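Local coordinates for protein bradavidin 2 (Bradyrhizobium japonicum, PDB 4GGT) that probably binds biotin, as an antiparallel beta-barrel protein of the avidin family, at residues A[25-30]-A[35-40]; A[55-58]-A[63-66]; A[76-81]-A[87-92]. One frame throughout, in Å; residues are numbered along the deposited sequence.

Interaction 1. Residues A[25-30]-A[35-40]; sequences LIWSAN and QGTFTN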
ATOM      1  N   LEU A  25      -0.468  -8.151   0.438  1.00 19.31           N
ATOM      2  CA  LEU A  25      -0.118  -9.432   1.079  1.00 19.75           C
ATOM      3  C   LEU A  25       1.008  -9.196   2.079  1.00 20.65           C
ATOM      4  O   LEU A  25       2.067  -8.666   1.730  1.00 19.46           O
ATOM      5  CB  LEU A  25       0.343 -10.430  -0.001  1.00 20.00           C
ATOM      6  CG  LEU A  25       0.153 -11.934   0.075  1.00 26.05           C
ATOM      7  CD1 LEU A  25       1.334 -12.592  -0.691  1.00 24.27           C
ATOM      8  CD2 LEU A  25      -0.088 -12.520   1.480  1.00 24.94           C
ATOM      9  N   ILE A  26       0.781  -9.548   3.343  1.00 18.97           N
ATOM     10  CA  ILE A  26       1.786  -9.335   4.365  1.00 21.39           C
ATOM     11  C   ILE A  26       2.459 -10.651   4.644  1.00 22.20           C
ATOM     12  O   ILE A  26       1.800 -11.629   5.034  1.00 23.31           O
ATOM     13  CB  ILE A  26       1.165  -8.787   5.690  1.00 21.49           C
ATOM     14  CG1 ILE A  26       0.321  -7.526   5.441  1.00 21.81           C
ATOM     15  CG2 ILE A  26       2.254  -8.524   6.708  1.00 20.64           C
ATOM     16  CD1 ILE A  26       1.133  -6.299   4.952  1.00 20.36           C
ATOM     17  N   TRP A  27       3.761 -10.708   4.384  1.00 23.84           N
ATOM     18  CA  TRP A  27       4.543 -11.930   4.627  1.00 25.23           C
ATOM     19  C   TRP A  27       4.940 -12.062   6.095  1.00 26.06           C
ATOM     20  O   TRP A  27       4.841 -13.146   6.705  1.00 26.57           O
ATOM     21  CB  TRP A  27       5.799 -11.910   3.759  1.00 25.13           C
ATOM     22  CG  TRP A  27       5.466 -12.119   2.304  1.00 26.14           C
ATOM     23  CD1 TRP A  27       5.190 -11.155   1.361  1.00 27.43           C
ATOM     24  CD2 TRP A  27       5.347 -13.380   1.632  1.00 26.97           C
ATOM     25  NE1 TRP A  27       4.908 -11.746   0.156  1.00 27.47           N
ATOM     26  CE2 TRP A  27       4.998 -13.109   0.290  1.00 27.12           C
ATOM     27  CE3 TRP A  27       5.508 -14.722   2.036  1.00 27.88           C
ATOM     28  CZ2 TRP A  27       4.821 -14.123  -0.661  1.00 25.65           C
ATOM     29  CZ3 TRP A  27       5.325 -15.732   1.088  1.00 24.82           C
ATOM     30  CH2 TRP A  27       4.983 -15.421  -0.246  1.00 26.55           C
ATOM     31  N   SER A  28       5.412 -10.955   6.645  1.00 27.32           N
ATOM     32  CA  SER A  28       5.947 -10.887   7.991  1.00 28.77           C
ATOM     33  C   SER A  28       5.958  -9.444   8.459  1.00 30.43           C
ATOM     34  O   SER A  28       5.882  -8.503   7.645  1.00 28.68           O
ATOM     35  CB  SER A  28       7.357 -11.507   8.092  1.00 28.91           C
ATOM     36  OG  SER A  28       8.294 -10.839   7.276  1.00 30.30           O
ATOM     37  N   ALA A  29       6.006  -9.274   9.780  1.00 32.28           N
ATOM     38  CA  ALA A  29       6.087  -7.950  10.377  1.00 35.10           C
ATOM     39  C   ALA A  29       6.865  -8.016  11.680  1.00 37.75           C
ATOM     40  O   ALA A  29       6.522  -7.335  12.660  1.00 37.87           O
ATOM     41  CB  ALA A  29       4.713  -7.397  10.616  1.00 35.00           C
ATOM     42  N   ASN A  30       7.913  -8.833  11.672  1.00 40.46           N
ATOM     43  CA  ASN A  30       8.693  -9.089  12.879  1.00 42.76           C
ATOM     44  C   ASN A  30       9.722  -7.993  13.145  1.00 43.28           C
ATOM     45  O   ASN A  30      10.371  -7.460  12.212  1.00 43.48           O
ATOM     46  CB  ASN A  30       9.337 -10.473  12.837  1.00 43.32           C
ATOM     47  CG  ASN A  30      10.534 -10.527  11.927  1.00 45.89           C
ATOM     48  OD1 ASN A  30      11.633 -10.890  12.357  1.00 49.44           O
ATOM     49  ND2 ASN A  30      10.345 -10.138  10.669  1.00 47.17           N
ATOM     50  N   GLN A  35       7.203  -6.680   5.754  1.00 27.17           N
ATOM     51  CA  GLN A  35       7.585  -7.273   4.466  1.00 25.90           C
ATOM     52  C   GLN A  35       6.286  -7.656   3.782  1.00 24.06           C
ATOM     53  O   GLN A  35       5.556  -8.552   4.252  1.00 23.14           O
ATOM     54  CB  GLN A  35       8.415  -8.514   4.691  1.00 27.39           C
ATOM     55  CG  GLN A  35       9.002  -9.105   3.439  1.00 32.78           C
ATOM     56  CD  GLN A  35       9.640 -10.466   3.671  1.00 39.79           C
ATOM     57  OE1 GLN A  35       9.468 -11.107   4.736  1.00 42.62           O
ATOM     58  NE2 GLN A  35      10.395 -10.919   2.676  1.00 41.55           N
ATOM     59  N   GLY A  36       5.984  -6.979   2.685  1.00 22.31           N
ATOM     60  CA  GLY A  36       4.708  -7.217   2.013  1.00 20.20           C
ATOM     61  C   GLY A  36       4.807  -7.160   0.497  1.00 19.86           C
ATOM     62  O   GLY A  36       5.862  -6.845  -0.055  1.00 18.63           O
ATOM     63  N   THR A  37       3.705  -7.472  -0.161  1.00 19.43           N
ATOM     64  CA  THR A  37       3.617  -7.399  -1.630  1.00 20.86           C
ATOM     65  C   THR A  37       2.323  -6.681  -1.963  1.00 20.41           C
ATOM     66  O   THR A  37       1.291  -7.017  -1.420  1.00 21.93           O
ATOM     67  CB  THR A  37       3.612  -8.832  -2.241  1.00 21.13           C
ATOM     68  OG1 THR A  37       4.853  -9.471  -1.925  1.00 24.52           O
ATOM     69  CG2 THR A  37       3.424  -8.785  -3.741  1.00 21.83           C
ATOM     70  N   PHE A  38       2.355  -5.729  -2.884  1.00 19.26           N
ATOM     71  CA  PHE A  38       1.183  -4.934  -3.134  1.00 18.64           C
ATOM     72  C   PHE A  38       0.925  -5.015  -4.623  1.00 18.40           C
ATOM     73  O   PHE A  38       1.873  -4.894  -5.423  1.00 18.75           O
ATOM     74  CB  PHE A  38       1.471  -3.482  -2.782  1.00 18.54           C
ATOM     75  CG  PHE A  38       0.297  -2.568  -2.952  1.00 19.01           C
ATOM     76  CD1 PHE A  38      -0.572  -2.309  -1.874  1.00 19.87           C
ATOM     77  CD2 PHE A  38       0.034  -1.991  -4.187  1.00 19.06           C
ATOM     78  CE1 PHE A  38      -1.661  -1.447  -2.052  1.00 20.99           C
ATOM     79  CE2 PHE A  38      -1.038  -1.142  -4.375  1.00 21.01           C
ATOM     80  CZ  PHE A  38      -1.902  -0.865  -3.305  1.00 19.95           C
ATOM     81  N   THR A  39      -0.317  -5.208  -4.995  1.00 19.58           N
ATOM     82  CA  THR A  39      -0.638  -5.078  -6.418  1.00 21.56           C
ATOM     83  C   THR A  39      -1.881  -4.257  -6.691  1.00 21.48           C
ATOM     84  O   THR A  39      -2.895  -4.417  -6.050  1.00 20.32           O
ATOM     85  CB  THR A  39      -0.380  -6.392  -7.276  1.00 24.30           C
ATOM     86  OG1 THR A  39      -1.288  -6.545  -8.411  1.00 25.93           O
ATOM     87  CG2 THR A  39      -0.153  -7.638  -6.462  1.00 19.67           C
ATOM     88  N   ASN A  40      -1.717  -3.274  -7.567  1.00 21.05           N
ATOM     89  CA  ASN A  40      -2.768  -2.359  -7.956  1.00 22.66           C
ATOM     90  C   ASN A  40      -3.545  -3.051  -9.062  1.00 23.26           C
ATOM     91  O   ASN A  40      -2.970  -3.839  -9.814  1.00 23.72           O
ATOM     92  CB  ASN A  40      -2.117  -1.056  -8.475  1.00 22.62           C
ATOM     93  CG  ASN A  40      -3.115  -0.080  -9.056  1.00 23.98           C
ATOM     94  OD1 ASN A  40      -3.527   0.884  -8.399  1.00 28.80           O
ATOM     95  ND2 ASN A  40      -3.515  -0.324 -10.297  1.00 21.86           N
TER

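Interaction 2. Residues A[55-58]-A[63-66]; sequences AGSV and LYFV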
ATOM      1  N   ALA A  55       7.130  -1.973   1.816  1.00 20.76           N
ATOM      2  CA  ALA A  55       8.046  -1.815   2.954  1.00 21.63           C
ATOM      3  C   ALA A  55       7.544  -0.728   3.883  1.00 22.90           C
ATOM      4  O   ALA A  55       7.044   0.324   3.453  1.00 21.74           O
ATOM      5  CB  ALA A  55       9.419  -1.447   2.470  1.00 23.32           C
ATOM      6  N   GLY A  56       7.729  -0.961   5.172  1.00 23.97           N
ATOM      7  CA  GLY A  56       7.400   0.081   6.143  1.00 25.65           C
ATOM      8  C   GLY A  56       7.612  -0.429   7.541  1.00 26.60           C
ATOM      9  O   GLY A  56       8.368  -1.390   7.755  1.00 27.39           O
ATOM     10  N   SER A  57       6.923   0.206   8.484  1.00 28.21           N
ATOM     11  CA  SER A  57       7.122  -0.055   9.914  1.00 29.74           C
ATOM     12  C   SER A  57       5.771  -0.093  10.600  1.00 30.38           C
ATOM     13  O   SER A  57       4.864   0.670  10.236  1.00 28.71           O
ATOM     14  CB  SER A  57       7.970   1.052  10.547  1.00 30.02           C
ATOM     15  OG  SER A  57       9.193   1.233   9.838  1.00 34.34           O
ATOM     16  N   VAL A  58       5.644  -0.986  11.584  1.00 31.16           N
ATOM     17  CA  VAL A  58       4.456  -1.038  12.436  1.00 32.73           C
ATOM     18  C   VAL A  58       4.882  -0.830  13.883  1.00 34.24           C
ATOM     19  O   VAL A  58       5.924  -1.328  14.315  1.00 33.64           O
ATOM     20  CB  VAL A  58       3.584  -2.323  12.207  1.00 32.76           C
ATOM     21  CG1 VAL A  58       4.403  -3.602  12.283  1.00 33.29           C
ATOM     22  CG2 VAL A  58       2.364  -2.363  13.144  1.00 32.13           C
ATOM     23  N   LEU A  63       0.896   2.246  11.645  1.00 25.92           N
ATOM     24  CA  LEU A  63       1.786   1.698  10.628  1.00 23.79           C
ATOM     25  C   LEU A  63       1.914   2.619   9.430  1.00 22.94           C
ATOM     26  O   LEU A  63       1.067   3.484   9.205  1.00 21.44           O
ATOM     27  CB  LEU A  63       1.286   0.310  10.175  1.00 24.60           C
ATOM     28  CG  LEU A  63       0.259   0.154   9.031  1.00 24.93           C
ATOM     29  CD1 LEU A  63       0.199  -1.332   8.582  1.00 24.79           C
ATOM     30  CD2 LEU A  63      -1.123   0.642   9.399  1.00 27.21           C
ATOM     31  N   TYR A  64       2.989   2.436   8.662  1.00 21.64           N
ATOM     32  CA  TYR A  64       3.061   3.062   7.346  1.00 21.25           C
ATOM     33  C   TYR A  64       3.724   2.083   6.409  1.00 20.23           C
ATOM     34  O   TYR A  64       4.510   1.238   6.850  1.00 19.93           O
ATOM     35  CB  TYR A  64       3.818   4.397   7.348  1.00 22.17           C
ATOM     36  CG  TYR A  64       5.337   4.324   7.395  1.00 25.51           C
ATOM     37  CD1 TYR A  64       6.031   4.389   8.607  1.00 30.32           C
ATOM     38  CD2 TYR A  64       6.086   4.207   6.206  1.00 26.91           C
ATOM     39  CE1 TYR A  64       7.465   4.345   8.623  1.00 31.76           C
ATOM     40  CE2 TYR A  64       7.476   4.158   6.208  1.00 29.33           C
ATOM     41  CZ  TYR A  64       8.158   4.217   7.420  1.00 29.71           C
ATOM     42  OH  TYR A  64       9.545   4.173   7.397  1.00 31.68           O
ATOM     43  N   PHE A  65       3.367   2.167   5.132  1.00 18.78           N
ATOM     44  CA  PHE A  65       4.127   1.379   4.137  1.00 17.48           C
ATOM     45  C   PHE A  65       4.206   2.136   2.830  1.00 18.21           C
ATOM     46  O   PHE A  65       3.397   3.044   2.575  1.00 15.94           O
ATOM     47  CB  PHE A  65       3.582  -0.031   3.975  1.00 17.60           C
ATOM     48  CG  PHE A  65       2.120  -0.075   3.593  1.00 17.03           C
ATOM     49  CD1 PHE A  65       1.137  -0.015   4.585  1.00 18.85           C
ATOM     50  CD2 PHE A  65       1.735  -0.099   2.279  1.00 19.20           C
ATOM     51  CE1 PHE A  65      -0.180  -0.026   4.251  1.00 19.44           C
ATOM     52  CE2 PHE A  65       0.387  -0.138   1.951  1.00 20.17           C
ATOM     53  CZ  PHE A  65      -0.549  -0.068   2.924  1.00 18.36           C
ATOM     54  N   VAL A  66       5.230   1.808   2.052  1.00 17.47           N
ATOM     55  CA  VAL A  66       5.527   2.497   0.802  1.00 17.82           C
ATOM     56  C   VAL A  66       5.655   1.447  -0.303  1.00 17.65           C
ATOM     57  O   VAL A  66       6.243   0.378  -0.107  1.00 16.81           O
ATOM     58  CB  VAL A  66       6.837   3.362   0.900  1.00 19.42           C
ATOM     59  CG1 VAL A  66       8.048   2.543   1.316  1.00 22.58           C
ATOM     60  CG2 VAL A  66       7.108   4.064  -0.416  1.00 18.02           C
TER

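Interaction 3. Residues A[76-81]-A[87-92]; sequences TRWVGT and MPTSWT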
ATOM      1  N   THR A  76       3.742   5.385  -3.742  1.00 15.52           N
ATOM      2  CA  THR A  76       2.708   5.812  -2.787  1.00 16.47           C
ATOM      3  C   THR A  76       3.126   5.425  -1.378  1.00 17.08           C
ATOM      4  O   THR A  76       3.669   4.348  -1.187  1.00 17.18           O
ATOM      5  CB  THR A  76       1.406   5.153  -3.156  1.00 16.70           C
ATOM      6  OG1 THR A  76       1.118   5.515  -4.507  1.00 20.08           O
ATOM      7  CG2 THR A  76       0.238   5.593  -2.234  1.00 17.89           C
ATOM      8  N   ARG A  77       2.843   6.302  -0.418  1.00 17.06           N
ATOM      9  CA  ARG A  77       3.079   5.990   0.978  1.00 16.27           C
ATOM     10  C   ARG A  77       1.732   6.023   1.651  1.00 17.20           C
ATOM     11  O   ARG A  77       1.027   7.060   1.560  1.00 16.39           O
ATOM     12  CB  ARG A  77       3.984   7.031   1.616  1.00 17.34           C
ATOM     13  CG  ARG A  77       4.358   6.672   3.080  1.00 18.33           C
ATOM     14  CD  ARG A  77       3.325   7.206   4.096  1.00 23.06           C
ATOM     15  NE  ARG A  77       3.442   8.634   4.430  1.00 24.94           N
ATOM     16  CZ  ARG A  77       2.570   9.588   4.115  1.00 23.88           C
ATOM     17  NH1 ARG A  77       1.485   9.374   3.344  1.00 21.70           N
ATOM     18  NH2 ARG A  77       2.818  10.809   4.532  1.00 29.00           N
ATOM     19  N   TRP A  78       1.435   4.951   2.393  1.00 16.70           N
ATOM     20  CA  TRP A  78       0.201   4.901   3.201  1.00 17.21           C
ATOM     21  C   TRP A  78       0.612   5.005   4.672  1.00 17.85           C
ATOM     22  O   TRP A  78       1.620   4.421   5.090  1.00 17.57           O
ATOM     23  CB  TRP A  78      -0.490   3.557   3.011  1.00 18.22           C
ATOM     24  CG  TRP A  78      -1.221   3.338   1.719  1.00 17.08           C
ATOM     25  CD1 TRP A  78      -2.564   3.435   1.516  1.00 18.80           C
ATOM     26  CD2 TRP A  78      -0.649   2.887   0.485  1.00 15.55           C
ATOM     27  NE1 TRP A  78      -2.885   3.117   0.208  1.00 19.68           N
ATOM     28  CE2 TRP A  78      -1.722   2.774  -0.454  1.00 18.50           C
ATOM     29  CE3 TRP A  78       0.658   2.583   0.071  1.00 19.50           C
ATOM     30  CZ2 TRP A  78      -1.514   2.363  -1.782  1.00 21.30           C
ATOM     31  CZ3 TRP A  78       0.882   2.181  -1.244  1.00 19.03           C
ATOM     32  CH2 TRP A  78      -0.220   2.074  -2.170  1.00 18.84           C
ATOM     33  N   VAL A  79      -0.173   5.745   5.460  1.00 18.25           N
ATOM     34  CA  VAL A  79       0.034   5.809   6.880  1.00 20.08           C
ATOM     35  C   VAL A  79      -1.360   5.607   7.522  1.00 19.81           C
ATOM     36  O   VAL A  79      -2.362   6.101   6.998  1.00 19.42           O
ATOM     37  CB  VAL A  79       0.751   7.121   7.325  1.00 21.28           C
ATOM     38  CG1 VAL A  79       0.099   8.369   6.681  1.00 24.18           C
ATOM     39  CG2 VAL A  79       0.831   7.195   8.844  1.00 21.91           C
ATOM     40  N   GLY A  80      -1.418   4.821   8.580  1.00 19.76           N
ATOM     41  CA  GLY A  80      -2.705   4.512   9.203  1.00 20.64           C
ATOM     42  C   GLY A  80      -2.575   3.701  10.467  1.00 20.98           C
ATOM     43  O   GLY A  80      -1.574   3.790  11.200  1.00 21.43           O
ATOM     44  N   THR A  81      -3.577   2.877  10.704  1.00 22.38           N
ATOM     45  CA  THR A  81      -3.642   2.109  11.951  1.00 23.97           C
ATOM     46  C   THR A  81      -4.388   0.833  11.670  1.00 23.79           C
ATOM     47  O   THR A  81      -4.986   0.686  10.604  1.00 23.47           O
ATOM     48  CB  THR A  81      -4.374   2.885  13.104  1.00 24.28           C
ATOM     49  OG1 THR A  81      -5.723   3.154  12.711  1.00 28.04           O
ATOM     50  CG2 THR A  81      -3.702   4.194  13.396  1.00 28.89           C
ATOM     51  N   MET A  87      -8.175  -1.481   8.265  1.00 21.38           N
ATOM     52  CA  MET A  87      -6.934  -0.755   8.300  1.00 20.94           C
ATOM     53  C   MET A  87      -7.165   0.582   7.604  1.00 19.89           C
ATOM     54  O   MET A  87      -6.882   0.738   6.401  1.00 20.38           O
ATOM     55  CB  MET A  87      -5.809  -1.550   7.605  1.00 20.11           C
ATOM     56  CG  MET A  87      -4.483  -0.816   7.585  1.00 19.42           C
ATOM     57  SD  MET A  87      -3.283  -1.564   6.475  1.00 23.64           S
ATOM     58  CE  MET A  87      -2.988  -3.158   7.164  1.00 24.64           C
ATOM     59  N   PRO A  88      -7.676   1.566   8.352  1.00 19.10           N
ATOM     60  CA  PRO A  88      -7.860   2.855   7.712  1.00 18.83           C
ATOM     61  C   PRO A  88      -6.528   3.549   7.483  1.00 18.65           C
ATOM     62  O   PRO A  88      -5.648   3.479   8.317  1.00 18.08           O
ATOM     63  CB  PRO A  88      -8.725   3.634   8.722  1.00 19.69           C
ATOM     64  CG  PRO A  88      -8.350   3.022  10.085  1.00 19.85           C
ATOM     65  CD  PRO A  88      -8.067   1.560   9.779  1.00 19.04           C
ATOM     66  N   THR A  89      -6.392   4.248   6.363  1.00 18.61           N
ATOM     67  CA  THR A  89      -5.112   4.875   6.023  1.00 18.85           C
ATOM     68  C   THR A  89      -5.355   6.151   5.231  1.00 19.15           C
ATOM     69  O   THR A  89      -6.435   6.340   4.634  1.00 19.07           O
ATOM     70  CB  THR A  89      -4.237   3.982   5.090  1.00 18.60           C
ATOM     71  OG1 THR A  89      -4.934   3.779   3.847  1.00 19.28           O
ATOM     72  CG2 THR A  89      -3.852   2.652   5.730  1.00 20.30           C
ATOM     73  N   SER A  90      -4.361   7.042   5.249  1.00 19.21           N
ATOM     74  CA  SER A  90      -4.323   8.141   4.275  1.00 19.97           C
ATOM     75  C   SER A  90      -3.122   7.873   3.367  1.00 19.93           C
ATOM     76  O   SER A  90      -2.178   7.224   3.783  1.00 20.25           O
ATOM     77  CB  SER A  90      -4.160   9.503   4.937  1.00 20.03           C
ATOM     78  OG  SER A  90      -2.986   9.572   5.759  1.00 23.30           O
ATOM     79  N   TRP A  91      -3.166   8.335   2.123  1.00 18.72           N
ATOM     80  CA  TRP A  91      -1.981   8.127   1.288  1.00 19.53           C
ATOM     81  C   TRP A  91      -1.571   9.357   0.514  1.00 20.14           C
ATOM     82  O   TRP A  91      -2.371  10.266   0.338  1.00 19.93           O
ATOM     83  CB  TRP A  91      -2.163   6.932   0.358  1.00 20.67           C
ATOM     84  CG  TRP A  91      -3.420   7.005  -0.434  1.00 19.33           C
ATOM     85  CD1 TRP A  91      -4.585   6.356  -0.166  1.00 20.11           C
ATOM     86  CD2 TRP A  91      -3.649   7.790  -1.627  1.00 20.36           C
ATOM     87  NE1 TRP A  91      -5.513   6.656  -1.134  1.00 18.41           N
ATOM     88  CE2 TRP A  91      -4.976   7.544  -2.027  1.00 21.43           C
ATOM     89  CE3 TRP A  91      -2.849   8.649  -2.407  1.00 20.30           C
ATOM     90  CZ2 TRP A  91      -5.541   8.131  -3.177  1.00 21.99           C
ATOM     91  CZ3 TRP A  91      -3.410   9.259  -3.532  1.00 22.56           C
ATOM     92  CH2 TRP A  91      -4.745   8.989  -3.917  1.00 22.35           C
ATOM     93  N   THR A  92      -0.319   9.365   0.063  1.00 19.60           N
ATOM     94  CA  THR A  92       0.222  10.449  -0.750  1.00 20.20           C
ATOM     95  C   THR A  92       0.952   9.711  -1.877  1.00 21.34           C
ATOM     96  O   THR A  92       1.739   8.809  -1.601  1.00 19.99           O
ATOM     97  CB  THR A  92       1.205  11.301   0.063  1.00 20.10           C
ATOM     98  OG1 THR A  92       0.513  11.929   1.156  1.00 21.68           O
ATOM     99  CG2 THR A  92       1.885  12.393  -0.811  1.00 21.06           C
TER
HETATM  100  O   HOH W   1      -0.781  10.523   4.297  1.00 26.77           O
HETATM  101  O   HOH W   2       1.775  13.096   3.254  1.00 42.03           O

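Interaction 1. Residues A[25-30]-A[35-40]
The indole of Trp-27 meets Thr-37 and Gln-35 at its edge: Thr-37 OG1 and Gln-35 O both lie near the ring plane, and the partners from the opposing strand gather here instead of over a face. Trp-27 NE1 donates a hydrogen bond of 3.1 Å to Thr-37 OG1, only 10° out of the ring plane. CG of Trp-27 stands anti to its own carbonyl carbon (chi1 -71°), which swings the ring back along the hairpin toward Thr-37; a threonine suits that place because its hydroxyl can accept the indole N-H. The other flat group is the amide of Gln-35, whose OE1 accepts a hydrogen bond from Ser-28 OG at 2.8 Å, in the amide plane and on a lone pair. The extended glutamine chain spans the distance to the short serine.

Between these side chains the strands form a classic beta bulge, with Trp-27 and Ser-28 both opposite Gln-35. Gln-35 O therefore accepts twice, from Trp-27 N at 2.8 Å and, weakly, from Ser-28 N at 3.4 Å. Gly-36, paired with Ile-26, suits its place because a beta carbon would come a tight 3.0 Å from Leu-25 O.

The hairpin of strands 23-28 and 33-39 is flanked on one side by strand 14-17, where Ile-26 and Ser-14 are joined by backbone hydrogen bonding, and on the other by strand 51-59, where Gly-36 and Ala-54 are joined likewise; Phe-38 reaches Val-67 and Phe-69 of strand 62-69.

Interaction 2. Residues A[55-58]-A[63-66]
Gly-56 and Phe-65 face each other in the middle of a beta hairpin of the avidin barrel, as a non-hydrogen-bonded antiparallel pair with Gly-56 CA 4.1 Å from Phe-65 CA. This is the tight part. A beta carbon on Gly-56 would fall 1.8 Å from Tyr-64 O, a clash, so glycine suits this backbone; its bare CA instead makes a CA-H...O contact of 3.2 Å with that same oxygen. Backbone hydrogen bonds run in both directions between Ala-55 and Val-66 and between Ser-57 and Tyr-64, with Val-66 N 2.7 Å from Ala-55 O. On the inward side Leu-63 and Phe-65 are buried, apolar residues suited to the barrel interior, where both touch Met-87. Val-58 crosses Leu-63 with the two CB atoms 4.0 Å apart.

The other face is looser and more exposed, and carries Ala-55, Ser-57, Tyr-64 and Val-66. Ala-55 CB and Val-66 CG1 barely meet, at 4.4 Å. Tyr-64 has CG between its backbone N and carbonyl carbon (chi1 77°), which lays the ring back over the neighbouring strand: Ser-57 N sits over its centre, and Gly-56 CA lies on the same face nearer the rim. At its outer end Tyr-64 OH stays 3.8 Å from Ser-57 OG, a contact without a hydrogen bond.

Interaction 3. Residues A[76-81]-A[87-92]
Thr-76 sets its methyl CG2 3.8 Å from Trp-91 CB, and the two carbons lie over the same face of the Trp-78 indole; a threonine serves here because it offers a slim methyl to the ring. Arg-77 comes next, on the outer face, paired through its backbone with Thr-92. Its chain bends at chi2 and chi3, bringing the guanidinium over Val-79 CG1. Two waters tie it across the hairpin: one lies 2.8 Å from Arg-77 NH2 and joins it to Thr-92 OG1, the other bridges NH1, weakly, to Ser-90 OG.

Trp-78 points inward beside Trp-91. Trp-91 CB sits 3.9 Å from the centroid of the Trp-78 five-membered ring in a CH-pi contact, 17° off the normal, while the two indoles themselves meet obliquely. Thr-89 OG1, hydrogen-bonded to Asp-109 O, lies at the ring edge, 3.3 Å from Trp-78 CD1. Trp-78 NE1 donates to Asp-109 OD2, in the biotin site; a leucine here would probably leave that carboxylate oxygen without its indole donor and open a gap beneath Trp-91 CB.

Val-79 turns outward, CG1 3.4 Å from Ser-90 OG. Gly-80 has to be small, as a beta carbon would clash with Pro-88 O. Thr-81 N closes the ladder with a 3.2 Å bond to Pro-88 O.

The hairpin lies between strand 62-69, where Phe-65 and Trp-78 are joined by backbone hydrogen bonding, and strand 103-113, where Phe-111 meets the Trp-78 ring edge-to-face.

The three contacts are successive hairpins around one antiparallel barrel. Interaction 1 adjoins interaction 2 through neighbouring strands 33-39 and 51-59, with Ala-29 CB 4.2 Å from Val-58 CG1. Interactions 2 and 3 share a strand ladder: Phe-65 O lies 2.7 Å from Trp-78 N, and Leu-63 O 2.9 Å from Gly-80 N, both probable hydrogen bonds. Across the interior, interaction 1 reaches interaction 3 where Phe-38 CZ packs 3.6 Å from Trp-78 CH2. Trp-78 is thus common ground, and its side chain is about 5 Å from that of Asn-18, a biotin-binding residue. Asn-40, at the end of interaction 1, also binds biotin, which is absent from this chain.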